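Local coordinates for putative permease protein, ABC transporter (Porphyromonas gingivalis, PDB 3IS6) that probably takes part in transport across the membrane, as the MacB-like periplasmic core domain of a longer ABC-transporter permease, at residues I16-G21 and D35-S40; P52-A57 and V184-G189; R59-G64 and D178-Y183. All blocks are in the same frame, centred on the assembly; numbering follows the deposited sequence.

How the interactions relate
All three contacts belong to one mixed, curled beta sheet of the MacB-like periplasmic core, and strand 181-186 ties them together: it pairs antiparallel with strand 14-23 and with strand 54-70. Interaction 1 comes first along the chain and closes the local hairpin of strands 14-23 and 32-36. Interactions 2 and 3 are long-range pairings at successive places along strands 54-70 and 181-186, with 3 nested inside the loop closed by 2. The centre of interaction 1 lies about 11 Å from that of interaction 3 and 18 Å from that of interaction 2; those of 2 and 3 are about 19 Å apart. Distant parts of the sequence thereby form one continuous sheet.

Interaction 1: I16-G21 and D35-S40; sequences IVKTHG and DFSQVS
Two torsions bring Lys18 and Asp35 together: Lys18 holds CG beside its own backbone N (chi1 -53°) and bends again further along its chain, while Asp35 carries its carboxylate toward Lys18 with CG anti to the backbone N (chi1 -175°). The ammonium NZ of Lys18 thus curls over the neighbouring strand and forms a salt bridge to Asp35 OD1 at 2.7 Å, meeting it on the syn side and close to the carboxylate plane. A long, flexible lysine suits this place, since NZ also makes weak hydrogen bonds to Phe36 O and Ser37 OG. The other carboxylate oxygen, OD2, lies beyond the edge of the His20 ring, near the ring plane, on the face of the sheet that Asp35 and His20 share.

These residues belong to the beta hairpin of strands 14-23 and 32-36. Thr19 and Phe36 form an antiparallel hydrogen-bonded pair, with Phe36 N 3.0 Å from Thr19 O. Their side chains share the other face: Thr19 CB approaches CD2 of the Phe36 ring obliquely at 3.8 Å, a beta-branched residue well suited to an extended strand lying against a broad aromatic group.

Beyond Phe36 the chain leaves the strand, and two waters take over where direct backbone pairing stops. One donates to Val17 O and, at 2.8 Å, to Ser37 O. The second lies 2.7 Å from Thr19 OG1, giving the polar end of a buried threonine a partner, and is within hydrogen-bonding distance of Val17 O and Gln38 O, which may share its protons. Further on, Val39 points toward strand 14-23 and its CG1 meets Val17 CG1 at 3.9 Å, the two side chains crossing at about a right angle. Val17 also packs on Ala182 and Val184 of strand 181-186.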
loop_
_atom_site.group_PDB
_atom_site.type_symbol
_atom_site.label_atom_id
_atom_site.label_comp_id
_atom_site.label_asym_id
_atom_site.label_seq_id
_atom_site.Cartn_x
_atom_site.Cartn_y
_atom_site.Cartn_z
ATOM N N ILE A 16 13.040 -10.030 18.666
ATOM C CA ILE A 16 12.036 -9.925 17.654
ATOM C C ILE A 16 10.811 -10.658 18.136
ATOM O O ILE A 16 10.896 -11.472 19.012
ATOM C CB ILE A 16 12.449 -10.462 16.266
ATOM C CG1 ILE A 16 12.801 -11.926 16.301
ATOM C CG2 ILE A 16 13.575 -9.691 15.697
ATOM C CD1 ILE A 16 12.588 -12.639 14.989
ATOM N N VAL A 17 9.679 -10.352 17.542
ATOM C CA VAL A 17 8.448 -10.947 17.931
ATOM C C VAL A 17 8.131 -12.083 17.016
ATOM O O VAL A 17 7.982 -11.914 15.861
ATOM C CB VAL A 17 7.296 -9.972 17.855
ATOM C CG1 VAL A 17 6.098 -10.599 18.283
ATOM C CG2 VAL A 17 7.570 -8.734 18.623
ATOM N N LYS A 18 8.009 -13.246 17.606
ATOM C CA LYS A 18 7.655 -14.460 16.920
ATOM C C LYS A 18 6.234 -14.877 17.253
ATOM O O LYS A 18 5.674 -14.453 18.215
ATOM C CB LYS A 18 8.614 -15.599 17.263
ATOM C CG LYS A 18 10.054 -15.295 17.077
ATOM C CD LYS A 18 10.655 -16.149 16.040
ATOM C CE LYS A 18 10.151 -17.523 16.120
ATOM N NZ LYS A 18 10.067 -18.106 14.836
ATOM N N THR A 19 5.671 -15.699 16.401
ATOM C CA THR A 19 4.331 -16.173 16.550
ATOM C C THR A 19 4.338 -17.677 16.460
ATOM O O THR A 19 4.929 -18.221 15.558
ATOM C CB THR A 19 3.461 -15.654 15.428
ATOM O OG1 THR A 19 3.656 -14.256 15.278
ATOM C CG2 THR A 19 2.027 -15.924 15.693
ATOM N N HIS A 20 3.654 -18.327 17.389
ATOM C CA HIS A 20 3.543 -19.772 17.440
ATOM C C HIS A 20 2.097 -20.223 17.611
ATOM O O HIS A 20 1.310 -19.548 18.208
ATOM C CB HIS A 20 4.330 -20.305 18.611
ATOM C CG HIS A 20 5.765 -19.941 18.595
ATOM N ND1 HIS A 20 6.670 -20.542 17.762
ATOM C CD2 HIS A 20 6.461 -19.051 19.327
ATOM C CE1 HIS A 20 7.859 -20.024 17.971
ATOM N NE2 HIS A 20 7.759 -19.118 18.917
ATOM N N GLY A 21 1.770 -21.390 17.111
ATOM C CA GLY A 21 0.423 -21.888 17.237
ATOM C C GLY A 21 0.154 -23.087 16.381
ATOM O O GLY A 21 1.058 -23.761 15.997
ATOM N N ASP A 35 4.777 -21.408 12.903
ATOM C CA ASP A 35 5.952 -20.732 13.364
ATOM C C ASP A 35 6.282 -19.579 12.406
ATOM O O ASP A 35 6.717 -19.829 11.319
ATOM C CB ASP A 35 7.064 -21.769 13.360
ATOM C CG ASP A 35 8.338 -21.280 13.912
ATOM O OD1 ASP A 35 8.658 -20.111 13.770
ATOM O OD2 ASP A 35 9.050 -22.095 14.498
ATOM N N PHE A 36 6.092 -18.339 12.847
ATOM C CA PHE A 36 6.321 -17.133 12.066
ATOM C C PHE A 36 7.376 -16.248 12.701
ATOM O O PHE A 36 7.509 -16.191 13.890
ATOM C CB PHE A 36 5.089 -16.254 11.925
ATOM C CG PHE A 36 3.847 -16.954 11.522
ATOM C CD1 PHE A 36 3.866 -18.167 10.916
ATOM C CD2 PHE A 36 2.624 -16.357 11.747
ATOM C CE1 PHE A 36 2.721 -18.762 10.556
ATOM C CE2 PHE A 36 1.493 -16.958 11.392
ATOM C CZ PHE A 36 1.542 -18.167 10.790
ATOM N N SER A 37 8.126 -15.565 11.869
ATOM C CA SER A 37 9.098 -14.622 12.328
ATOM C C SER A 37 8.713 -13.183 12.045
ATOM O O SER A 37 9.448 -12.288 12.338
ATOM C CB SER A 37 10.428 -14.929 11.693
ATOM O OG SER A 37 10.984 -16.067 12.263
ATOM N N GLN A 38 7.540 -13.026 11.470
ATOM C CA GLN A 38 6.992 -11.742 11.091
ATOM C C GLN A 38 5.576 -11.603 11.642
ATOM O O GLN A 38 4.964 -12.563 11.982
ATOM C CB GLN A 38 7.049 -11.552 9.584
ATOM C CG GLN A 38 8.446 -11.564 9.053
ATOM C CD GLN A 38 8.604 -11.182 7.586
ATOM O OE1 GLN A 38 9.686 -11.127 7.096
ATOM N NE2 GLN A 38 7.532 -10.921 6.918
ATOM N N VAL A 39 5.113 -10.372 11.762
ATOM C CA VAL A 39 3.858 -10.041 12.380
ATOM C C VAL A 39 3.055 -9.037 11.553
ATOM O O VAL A 39 3.534 -8.462 10.611
ATOM C CB VAL A 39 4.043 -9.471 13.755
ATOM C CG1 VAL A 39 4.728 -10.427 14.665
ATOM C CG2 VAL A 39 4.783 -8.201 13.691
ATOM N N SER A 40 1.815 -8.864 11.967
ATOM C CA SER A 40 0.895 -7.879 11.441
ATOM C C SER A 40 1.337 -6.495 11.876
ATOM O O SER A 40 2.044 -6.355 12.819
ATOM C CB SER A 40 -0.522 -8.155 11.942
ATOM O OG SER A 40 -0.984 -9.429 11.595
HETATM O O HOH W 1 8.761 -10.111 13.944
HETATM O O HOH W 2 6.107 -13.560 14.263
#

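Interaction 2: P52-A57 and V184-G189; sequences PGVELA and VRLRPG
A classic beta bulge marks the pairing of strands 54-70 and 181-186: Glu55 and Leu56 both face Arg185, which shifts the antiparallel register by one residue. Among the backbone bonds, Arg185 O receives Leu56 N at 3.2 Å and also a weak, strongly bent bond from Glu55 N, while Arg185 N returns to Leu56 O at 2.8 Å. Past the bulge, Arg187 N reaches Gly53 O at 3.1 Å. Gly53 has a positive phi (84°), at which a side chain would jam against the preceding carbonyl, so glycine fits this turn into the strand.

The charged groups gather over the bulge. Arg185 NH1 forms a salt bridge with Glu55 OE2 at 2.8 Å, reaching it from above the carboxylate plane, with the two flat groups 69° apart. Glu55 OE1 has its own salt bridge, to Arg13, so the carboxylate is gripped by two arginines. Leu56 CD2 lies over one face of the Arg185 guanidinium, 4.0 Å from Arg185 NH2, and Met90 of helix 86-90 packs on both residues.

The apolar contacts lie toward Val184. Val54 CG1 meets Val184 CG1 at 3.8 Å, the branched side chains crossing at about a right angle, and Ile47 of helix 43-50 covers Val54. At the exposed end, Glu55 CA sits over the centre of the Arg187 guanidinium, 4.0 Å above its plane.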
loop_
_atom_site.group_PDB
_atom_site.type_symbol
_atom_site.label_atom_id
_atom_site.label_comp_id
_atom_site.label_asym_id
_atom_site.label_seq_id
_atom_site.Cartn_x
_atom_site.Cartn_y
_atom_site.Cartn_z
ATOM N N PRO A 52 5.111 -3.712 29.814
ATOM C CA PRO A 52 6.051 -3.234 30.806
ATOM C C PRO A 52 7.427 -3.753 30.562
ATOM O O PRO A 52 7.575 -4.875 30.212
ATOM C CB PRO A 52 5.514 -3.867 32.082
ATOM C CG PRO A 52 4.928 -5.072 31.660
ATOM C CD PRO A 52 4.255 -4.752 30.385
ATOM N N GLY A 53 8.426 -2.942 30.780
ATOM C CA GLY A 53 9.765 -3.402 30.579
ATOM C C GLY A 53 10.271 -3.327 29.161
ATOM O O GLY A 53 11.344 -3.778 28.895
ATOM N N VAL A 54 9.507 -2.740 28.267
ATOM C CA VAL A 54 9.962 -2.534 26.910
ATOM C C VAL A 54 10.517 -1.144 26.802
ATOM O O VAL A 54 9.822 -0.211 27.035
ATOM C CB VAL A 54 8.795 -2.659 25.971
ATOM C CG1 VAL A 54 9.153 -2.258 24.603
ATOM C CG2 VAL A 54 8.294 -4.007 25.996
ATOM N N GLU A 55 11.793 -1.013 26.530
ATOM C CA GLU A 55 12.378 0.267 26.259
ATOM C C GLU A 55 11.969 0.934 24.956
ATOM O O GLU A 55 11.683 2.096 24.910
ATOM C CB GLU A 55 13.874 0.112 26.255
ATOM C CG GLU A 55 14.631 1.332 26.498
ATOM C CD GLU A 55 16.091 1.086 26.725
ATOM O OE1 GLU A 55 16.435 0.145 27.439
ATOM O OE2 GLU A 55 16.897 1.856 26.198
ATOM N N LEU A 56 12.014 0.181 23.881
ATOM C CA LEU A 56 11.679 0.701 22.591
ATOM C C LEU A 56 11.181 -0.435 21.724
ATOM O O LEU A 56 11.673 -1.513 21.841
ATOM C CB LEU A 56 12.919 1.323 21.987
ATOM C CG LEU A 56 12.879 1.993 20.621
ATOM C CD1 LEU A 56 12.117 3.252 20.733
ATOM C CD2 LEU A 56 14.209 2.257 20.068
ATOM N N ALA A 57 10.202 -0.172 20.871
ATOM C CA ALA A 57 9.787 -1.088 19.831
ATOM C C ALA A 57 9.620 -0.387 18.495
ATOM O O ALA A 57 9.222 0.719 18.442
ATOM C CB ALA A 57 8.567 -1.751 20.182
ATOM N N VAL A 184 12.049 -5.335 19.403
ATOM C CA VAL A 184 11.784 -4.847 20.723
ATOM C C VAL A 184 13.039 -4.805 21.570
ATOM O O VAL A 184 13.685 -5.797 21.724
ATOM C CB VAL A 184 10.818 -5.782 21.398
ATOM C CG1 VAL A 184 10.458 -5.316 22.715
ATOM C CG2 VAL A 184 9.632 -5.982 20.602
ATOM N N ARG A 185 13.363 -3.669 22.149
ATOM C CA ARG A 185 14.449 -3.600 23.086
ATOM C C ARG A 185 13.944 -3.527 24.511
ATOM O O ARG A 185 13.265 -2.621 24.868
ATOM C CB ARG A 185 15.329 -2.406 22.806
ATOM C CG ARG A 185 16.551 -2.326 23.638
ATOM C CD ARG A 185 16.953 -0.930 23.897
ATOM N NE ARG A 185 17.461 -0.299 22.718
ATOM C CZ ARG A 185 17.414 0.994 22.502
ATOM N NH1 ARG A 185 16.923 1.796 23.418
ATOM N NH2 ARG A 185 17.878 1.478 21.387
ATOM N N LEU A 186 14.298 -4.519 25.299
ATOM C CA LEU A 186 13.955 -4.587 26.697
ATOM C C LEU A 186 14.888 -3.816 27.625
ATOM O O LEU A 186 16.042 -3.674 27.358
ATOM C CB LEU A 186 13.894 -6.037 27.136
ATOM C CG LEU A 186 13.099 -6.965 26.269
ATOM C CD1 LEU A 186 13.311 -8.347 26.622
ATOM C CD2 LEU A 186 11.693 -6.630 26.338
ATOM N N ARG A 187 14.369 -3.383 28.759
ATOM C CA ARG A 187 15.194 -2.825 29.798
ATOM C C ARG A 187 16.033 -3.902 30.452
ATOM O O ARG A 187 15.695 -5.056 30.442
ATOM C CB ARG A 187 14.353 -2.150 30.856
ATOM C CG ARG A 187 13.198 -1.438 30.342
ATOM C CD ARG A 187 12.967 -0.142 31.071
ATOM N NE ARG A 187 11.842 0.606 30.530
ATOM C CZ ARG A 187 11.949 1.798 29.966
ATOM N NH1 ARG A 187 13.122 2.396 29.891
ATOM N NH2 ARG A 187 10.876 2.393 29.496
ATOM N N PRO A 188 17.117 -3.496 31.068
ATOM C CA PRO A 188 18.045 -4.448 31.651
ATOM C C PRO A 188 17.346 -5.315 32.670
ATOM O O PRO A 188 16.530 -4.862 33.418
ATOM C CB PRO A 188 19.025 -3.546 32.362
ATOM C CG PRO A 188 18.952 -2.330 31.677
ATOM C CD PRO A 188 17.569 -2.129 31.290
ATOM N N GLY A 189 17.640 -6.588 32.642
ATOM C CA GLY A 189 17.069 -7.502 33.587
ATOM C C GLY A 189 15.718 -8.093 33.285
ATOM O O GLY A 189 15.267 -8.945 34.026
#

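Interaction 3: R59-G64 and D178-Y183; sequences RTTLYG and DRYIAY
Thr61 and Arg179 interlock where strand 54-70, antiparallel to strand 181-186 in the mixed sheet, meets the chain entering that strand; on the other side of this chain, Arg179 and Tyr180 form a classic beta bulge opposite Val39 of segment 35-40. The hydroxyl of Thr61, set opposite the backbone N about the CA-CB bond (chi1 -174°), is used twice: OG1 donates to Arg179 O at 2.8 Å, from well above the carbonyl plane, and accepts from Arg179 NE at 2.8 Å in a nearly straight bond (168°) lying in the guanidinium plane. With CG between its backbone N and carbonyl carbon (chi1 71°) and a bend at chi3, the arginine brings NE back to the hydroxyl that its own carbonyl already binds. A threonine fits because its single hydroxyl can give and take at once. Pro234 of the second subunit packs on Arg179.

The methyl-bearing side of Thr61 faces Tyr180 instead. Thr61 CB lies over one face of the Tyr180 ring, 3.9 Å from CD1, while the ring's far end is held by a hydrogen bond between Tyr180 OH and Ser170 OG. One residue along each strand, Thr60 and Ile181 form an antiparallel hydrogen-bonded pair, with Ile181 N 2.9 Å from Thr60 O.

On the face shared by Thr60 and Ile181, the Tyr183 ring turns its edge to Thr60 OG1, with CE2 at 3.8 Å. Ile181 CG2 sits over one face of that ring, offset toward its rim, and Phe91 and Phe226 make edge-to-face contacts with it. A water joins the two hydroxyls, 2.8 Å from Thr60 OG1 and 2.8 Å from Tyr183 OH.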
loop_
_atom_site.group_PDB
_atom_site.type_symbol
_atom_site.label_atom_id
_atom_site.label_comp_id
_atom_site.label_asym_id
_atom_site.label_seq_id
_atom_site.Cartn_x
_atom_site.Cartn_y
_atom_site.Cartn_z
ATOM N N ARG A 59 9.045 -1.237 13.915
ATOM C CA ARG A 59 8.626 -2.146 12.880
ATOM C C ARG A 59 9.243 -1.815 11.530
ATOM O O ARG A 59 9.436 -0.699 11.216
ATOM C CB ARG A 59 7.112 -2.163 12.773
ATOM C CG ARG A 59 6.480 -0.852 12.363
ATOM C CD ARG A 59 4.997 -0.831 12.525
ATOM N NE ARG A 59 4.487 0.512 12.685
ATOM C CZ ARG A 59 3.218 0.862 12.651
ATOM N NH1 ARG A 59 2.269 -0.015 12.458
ATOM N NH2 ARG A 59 2.901 2.118 12.821
ATOM N N THR A 60 9.540 -2.837 10.757
ATOM C CA THR A 60 9.943 -2.691 9.381
ATOM C C THR A 60 9.177 -3.644 8.464
ATOM O O THR A 60 8.658 -4.622 8.902
ATOM C CB THR A 60 11.451 -2.933 9.194
ATOM O OG1 THR A 60 11.754 -4.284 9.442
ATOM C CG2 THR A 60 12.251 -2.103 10.111
ATOM N N THR A 61 9.090 -3.313 7.191
ATOM C CA THR A 61 8.693 -4.254 6.174
ATOM C C THR A 61 9.536 -4.106 4.907
ATOM O O THR A 61 9.718 -3.033 4.434
ATOM C CB THR A 61 7.179 -4.223 5.895
ATOM O OG1 THR A 61 6.835 -5.255 4.986
ATOM C CG2 THR A 61 6.749 -2.934 5.328
ATOM N N LEU A 62 10.026 -5.205 4.382
ATOM C CA LEU A 62 10.875 -5.176 3.227
ATOM C C LEU A 62 10.069 -5.102 1.974
ATOM O O LEU A 62 9.220 -5.893 1.779
ATOM C CB LEU A 62 11.699 -6.435 3.166
ATOM C CG LEU A 62 12.597 -6.602 1.960
ATOM C CD1 LEU A 62 13.756 -5.717 2.024
ATOM C CD2 LEU A 62 13.040 -7.989 1.808
ATOM N N TYR A 63 10.280 -4.088 1.170
ATOM C CA TYR A 63 9.752 -4.089 -0.158
ATOM C C TYR A 63 10.442 -5.039 -1.108
ATOM O O TYR A 63 9.807 -5.762 -1.802
ATOM C CB TYR A 63 9.664 -2.714 -0.759
ATOM C CG TYR A 63 9.054 -2.761 -2.118
ATOM C CD1 TYR A 63 7.701 -2.844 -2.276
ATOM C CD2 TYR A 63 9.843 -2.770 -3.251
ATOM C CE1 TYR A 63 7.159 -2.909 -3.502
ATOM C CE2 TYR A 63 9.311 -2.833 -4.469
ATOM C CZ TYR A 63 7.964 -2.902 -4.597
ATOM O OH TYR A 63 7.419 -2.966 -5.835
ATOM N N GLY A 64 11.751 -5.024 -1.103
ATOM C CA GLY A 64 12.508 -5.836 -2.002
ATOM C C GLY A 64 13.271 -5.017 -2.995
ATOM O O GLY A 64 13.466 -3.861 -2.815
ATOM N N ASP A 178 1.157 -10.866 7.589
ATOM C CA ASP A 178 2.242 -10.885 8.551
ATOM C C ASP A 178 3.528 -10.510 7.841
ATOM O O ASP A 178 4.388 -11.307 7.703
ATOM C CB ASP A 178 2.443 -12.298 9.111
ATOM C CG ASP A 178 1.161 -12.962 9.556
ATOM O OD1 ASP A 178 0.635 -12.571 10.579
ATOM O OD2 ASP A 178 0.698 -13.901 8.906
ATOM N N ARG A 179 3.619 -9.292 7.356
ATOM C CA ARG A 179 4.752 -8.862 6.581
ATOM C C ARG A 179 5.753 -7.956 7.291
ATOM O O ARG A 179 6.670 -7.524 6.679
ATOM C CB ARG A 179 4.273 -8.189 5.306
ATOM C CG ARG A 179 3.631 -6.851 5.510
ATOM C CD ARG A 179 3.303 -6.215 4.198
ATOM N NE ARG A 179 4.491 -5.821 3.509
ATOM C CZ ARG A 179 4.577 -5.541 2.233
ATOM N NH1 ARG A 179 3.527 -5.591 1.468
ATOM N NH2 ARG A 179 5.727 -5.207 1.730
ATOM N N TYR A 180 5.549 -7.687 8.570
ATOM C CA TYR A 180 6.384 -6.787 9.338
ATOM C C TYR A 180 7.297 -7.520 10.326
ATOM O O TYR A 180 6.930 -8.483 10.890
ATOM C CB TYR A 180 5.538 -5.806 10.146
ATOM C CG TYR A 180 4.638 -4.897 9.359
ATOM C CD1 TYR A 180 4.981 -3.616 9.107
ATOM C CD2 TYR A 180 3.431 -5.337 8.888
ATOM C CE1 TYR A 180 4.166 -2.793 8.371
ATOM C CE2 TYR A 180 2.616 -4.534 8.170
ATOM C CZ TYR A 180 2.986 -3.262 7.915
ATOM O OH TYR A 180 2.174 -2.469 7.201
ATOM N N ILE A 181 8.476 -7.007 10.540
ATOM C CA ILE A 181 9.325 -7.520 11.563
ATOM C C ILE A 181 9.270 -6.530 12.702
ATOM O O ILE A 181 9.431 -5.368 12.512
ATOM C CB ILE A 181 10.750 -7.645 11.123
ATOM C CG1 ILE A 181 10.885 -8.531 9.902
ATOM C CG2 ILE A 181 11.555 -8.191 12.208
ATOM C CD1 ILE A 181 12.201 -8.553 9.372
ATOM N N ALA A 182 9.028 -7.024 13.887
ATOM C CA ALA A 182 8.920 -6.165 15.027
ATOM C C ALA A 182 10.084 -6.396 15.951
ATOM O O ALA A 182 10.269 -7.462 16.430
ATOM C CB ALA A 182 7.674 -6.436 15.726
ATOM N N TYR A 183 10.843 -5.353 16.178
ATOM C CA TYR A 183 11.995 -5.383 17.014
ATOM C C TYR A 183 11.676 -4.698 18.322
ATOM O O TYR A 183 11.114 -3.651 18.341
ATOM C CB TYR A 183 13.148 -4.676 16.362
ATOM C CG TYR A 183 13.603 -5.220 15.022
ATOM C CD1 TYR A 183 14.476 -6.266 14.937
ATOM C CD2 TYR A 183 13.150 -4.677 13.842
ATOM C CE1 TYR A 183 14.889 -6.730 13.752
ATOM C CE2 TYR A 183 13.557 -5.156 12.647
ATOM C CZ TYR A 183 14.432 -6.174 12.603
ATOM O OH TYR A 183 14.840 -6.637 11.407
HETATM O O HOH W 3 14.451 -4.887 9.194
HETATM O O HOH W 4 9.484 -7.694 6.066
#